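Avirulence protein AvrP123 (Melampsora lini, PDB 5VJJ) is a zinc-binding rust-fungus effector, recognised by the flax resistance protein P and possibly acting in the plant cell nucleus. Local coordinates at residues 26-34 against 47-55. Residues are numbered along the deposited sequence; the frame is centred on the assembly and turned at random.
Sequences QPPFGVRCR and CPGPAEQYM. With ZN (zinc ion), chain D.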
loop_
_atom_site.group_PDB
_atom_site.type_symbol
_atom_site.label_atom_id
_atom_site.label_comp_id
_atom_site.label_asym_id
_atom_site.label_seq_id
_atom_site.Cartn_x
_atom_site.Cartn_y
_atom_site.Cartn_z
ATOM N N GLN A 26 4.440 -0.385 -13.437
ATOM C CA GLN A 26 4.643 -1.817 -13.269
ATOM C C GLN A 26 3.518 -2.344 -12.393
ATOM O O GLN A 26 2.844 -1.563 -11.711
ATOM C CB GLN A 26 6.013 -2.132 -12.649
ATOM C CG GLN A 26 6.292 -1.397 -11.349
ATOM C CD GLN A 26 7.701 -1.634 -10.839
ATOM O OE1 GLN A 26 8.505 -0.707 -10.751
ATOM N NE2 GLN A 26 8.007 -2.881 -10.496
ATOM N N PRO A 27 3.267 -3.650 -12.404
ATOM C CA PRO A 27 2.214 -4.203 -11.546
ATOM C C PRO A 27 2.520 -3.931 -10.083
ATOM O O PRO A 27 3.684 -3.718 -9.717
ATOM C CB PRO A 27 2.248 -5.710 -11.852
ATOM C CG PRO A 27 2.964 -5.834 -13.157
ATOM C CD PRO A 27 3.927 -4.691 -13.214
ATOM N N PRO A 28 1.511 -3.921 -9.216
ATOM C CA PRO A 28 1.792 -3.778 -7.782
ATOM C C PRO A 28 2.658 -4.925 -7.284
ATOM O O PRO A 28 2.495 -6.073 -7.700
ATOM C CB PRO A 28 0.400 -3.797 -7.138
ATOM C CG PRO A 28 -0.549 -3.466 -8.233
ATOM C CD PRO A 28 0.067 -3.982 -9.494
ATOM N N PHE A 29 3.590 -4.606 -6.389
ATOM C CA PHE A 29 4.486 -5.597 -5.815
ATOM C C PHE A 29 4.494 -5.498 -4.294
ATOM O O PHE A 29 4.386 -4.410 -3.722
ATOM C CB PHE A 29 5.913 -5.439 -6.356
ATOM C CG PHE A 29 6.506 -4.074 -6.146
ATOM C CD1 PHE A 29 6.231 -3.041 -7.029
ATOM C CD2 PHE A 29 7.360 -3.831 -5.082
ATOM C CE1 PHE A 29 6.785 -1.789 -6.845
ATOM C CE2 PHE A 29 7.921 -2.580 -4.894
ATOM C CZ PHE A 29 7.632 -1.559 -5.776
ATOM N N GLY A 30 4.632 -6.653 -3.650
ATOM C CA GLY A 30 4.606 -6.698 -2.201
ATOM C C GLY A 30 5.807 -6.009 -1.578
ATOM O O GLY A 30 6.894 -5.954 -2.149
ATOM N N VAL A 31 5.602 -5.479 -0.373
ATOM C CA VAL A 31 6.629 -4.736 0.346
ATOM C C VAL A 31 6.397 -4.890 1.843
ATOM O O VAL A 31 5.346 -5.352 2.290
ATOM C CB VAL A 31 6.641 -3.231 -0.027
ATOM C CG1 VAL A 31 7.208 -3.029 -1.411
ATOM C CG2 VAL A 31 5.243 -2.639 0.079
ATOM N N ARG A 32 7.399 -4.488 2.624
ATOM C CA ARG A 32 7.253 -4.416 4.069
ATOM C C ARG A 32 6.325 -3.267 4.429
ATOM O O ARG A 32 6.465 -2.157 3.904
ATOM C CB ARG A 32 8.609 -4.207 4.737
ATOM C CG ARG A 32 9.543 -5.399 4.721
ATOM C CD ARG A 32 10.866 -5.050 5.408
ATOM N NE ARG A 32 11.753 -6.200 5.535
ATOM C CZ ARG A 32 13.016 -6.132 5.946
ATOM N NH1 ARG A 32 13.554 -4.962 6.265
ATOM N NH2 ARG A 32 13.748 -7.234 6.028
ATOM N N CYS A 33 5.385 -3.527 5.334
ATOM C CA CYS A 33 4.536 -2.480 5.883
ATOM C C CYS A 33 5.251 -1.832 7.061
ATOM O O CYS A 33 5.671 -2.522 7.997
ATOM C CB CYS A 33 3.186 -3.043 6.321
ATOM S SG CYS A 33 2.143 -1.793 7.083
ATOM N N ARG A 34 5.392 -0.510 7.011
ATOM C CA ARG A 34 6.122 0.243 8.024
ATOM C C ARG A 34 5.213 0.897 9.061
ATOM O O ARG A 34 5.711 1.614 9.933
ATOM C CB ARG A 34 6.986 1.316 7.354
ATOM C CG ARG A 34 8.132 0.754 6.541
ATOM C CD ARG A 34 8.941 1.857 5.897
ATOM N NE ARG A 34 10.342 1.479 5.748
ATOM C CZ ARG A 34 11.294 2.284 5.286
ATOM N NH1 ARG A 34 11.002 3.525 4.916
ATOM N NH2 ARG A 34 12.541 1.844 5.193
ATOM N N CYS A 47 3.781 -4.892 11.337
ATOM C CA CYS A 47 2.636 -5.421 10.615
ATOM C C CYS A 47 3.107 -6.490 9.635
ATOM O O CYS A 47 3.995 -6.218 8.820
ATOM C CB CYS A 47 1.911 -4.316 9.859
ATOM S SG CYS A 47 0.612 -4.949 8.772
ATOM N N PRO A 48 2.550 -7.707 9.677
ATOM C CA PRO A 48 2.951 -8.738 8.704
ATOM C C PRO A 48 2.408 -8.524 7.301
ATOM O O PRO A 48 2.692 -9.347 6.423
ATOM C CB PRO A 48 2.377 -10.034 9.302
ATOM C CG PRO A 48 1.999 -9.699 10.707
ATOM C CD PRO A 48 1.656 -8.258 10.708
ATOM N N GLY A 49 1.637 -7.469 7.058
ATOM C CA GLY A 49 1.023 -7.266 5.757
ATOM C C GLY A 49 -0.338 -7.930 5.672
ATOM O O GLY A 49 -0.939 -8.244 6.701
ATOM N N PRO A 50 -0.832 -8.169 4.448
ATOM C CA PRO A 50 -0.165 -7.912 3.163
ATOM C C PRO A 50 -0.136 -6.436 2.762
ATOM O O PRO A 50 -1.145 -5.731 2.884
ATOM C CB PRO A 50 -1.008 -8.717 2.160
ATOM C CG PRO A 50 -1.949 -9.560 2.979
ATOM C CD PRO A 50 -2.137 -8.819 4.258
ATOM N N ALA A 51 1.017 -5.981 2.275
ATOM C CA ALA A 51 1.184 -4.617 1.802
ATOM C C ALA A 51 1.756 -4.639 0.393
ATOM O O ALA A 51 2.542 -5.523 0.040
ATOM C CB ALA A 51 2.100 -3.815 2.732
ATOM N N GLU A 52 1.350 -3.656 -0.411
ATOM C CA GLU A 52 1.778 -3.545 -1.799
ATOM C C GLU A 52 2.163 -2.107 -2.098
ATOM O O GLU A 52 1.609 -1.165 -1.523
ATOM C CB GLU A 52 0.682 -3.973 -2.789
ATOM C CG GLU A 52 0.390 -5.454 -2.822
ATOM C CD GLU A 52 -0.613 -5.805 -3.900
ATOM O OE1 GLU A 52 -1.398 -4.911 -4.291
ATOM O OE2 GLU A 52 -0.609 -6.969 -4.355
ATOM N N GLN A 53 3.106 -1.947 -3.020
ATOM C CA GLN A 53 3.553 -0.640 -3.468
ATOM C C GLN A 53 3.108 -0.414 -4.906
ATOM O O GLN A 53 3.137 -1.337 -5.732
ATOM C CB GLN A 53 5.070 -0.508 -3.358
ATOM C CG GLN A 53 5.589 0.871 -3.715
ATOM C CD GLN A 53 7.048 1.043 -3.351
ATOM O OE1 GLN A 53 7.612 0.240 -2.608
ATOM N NE2 GLN A 53 7.672 2.088 -3.879
ATOM N N TYR A 54 2.683 0.814 -5.193
ATOM C CA TYR A 54 2.179 1.191 -6.503
ATOM C C TYR A 54 3.115 2.219 -7.118
ATOM O O TYR A 54 3.444 3.223 -6.481
ATOM C CB TYR A 54 0.760 1.752 -6.406
ATOM C CG TYR A 54 -0.216 0.811 -5.734
ATOM C CD1 TYR A 54 -0.745 -0.277 -6.419
ATOM C CD2 TYR A 54 -0.605 1.008 -4.415
ATOM C CE1 TYR A 54 -1.636 -1.143 -5.805
ATOM C CE2 TYR A 54 -1.494 0.147 -3.795
ATOM C CZ TYR A 54 -2.006 -0.923 -4.494
ATOM O OH TYR A 54 -2.887 -1.777 -3.879
ATOM N N MET A 55 3.558 1.944 -8.341
ATOM C CA MET A 55 4.375 2.858 -9.126
ATOM C C MET A 55 3.529 3.346 -10.293
ATOM O O MET A 55 3.008 2.534 -11.065
ATOM C CB MET A 55 5.641 2.166 -9.635
ATOM C CG MET A 55 6.669 1.849 -8.558
ATOM S SD MET A 55 7.563 3.329 -8.057
ATOM C CE MET A 55 9.085 2.613 -7.452
HETATM ZN ZN ZN D . 0.251 -3.022 7.494
#
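Cys33 and Cys47 both carry their sulfur anti to the backbone N (chi1 177° and 172°), and from the two segments the thiolates converge on one zinc ion, each SG 2.3 Å from the metal. Further along, the first torsion of Phe29, 56°, sets its ring between its own N and carbonyl carbon, leaning over the neighbouring strand, where Gln53 runs out beside it in the same direction. Gln53 CB sits over one face of that ring, a CH-pi contact 4.0 Å from the centroid, while Met55 CG comes to the edge. The Gln53 amide is tilted against the ring; its OE1 meets Val31 CG1, and its NE2 is hydrogen-bonded to Ser65 OG in strand 64-69. Beneath these side chains the backbones run antiparallel. Phe29 and Gln53 form a hydrogen-bonded pair, firm from Gln53 N to Phe29 O (2.9 Å) and weak in return. Val31 N donates a hydrogen bond to Ala51 O (3.1 Å). Pro28 lays CG against the Tyr54 ring edge, 3.5 Å from CE1, and its CB meets Glu52 OE1. Towards the metal, Ala51 CB packs on Cys33 CB (3.8 Å), and Gly49 N donates to Cys47 SG (3.2 Å), which probably tempers the thiolate's charge. Cys69 and His73 complete the coordination, and strand 64-69 flanks strand 51-58 on its other side. The pairing thus illustrates how a small antiparallel sheet can run directly into a zinc site of three cysteines and one histidine, the metal tying the end of strand 64-69 to the loop segments that carry Cys33 and Cys47, with His73 just beyond, in this zinc-finger-like effector.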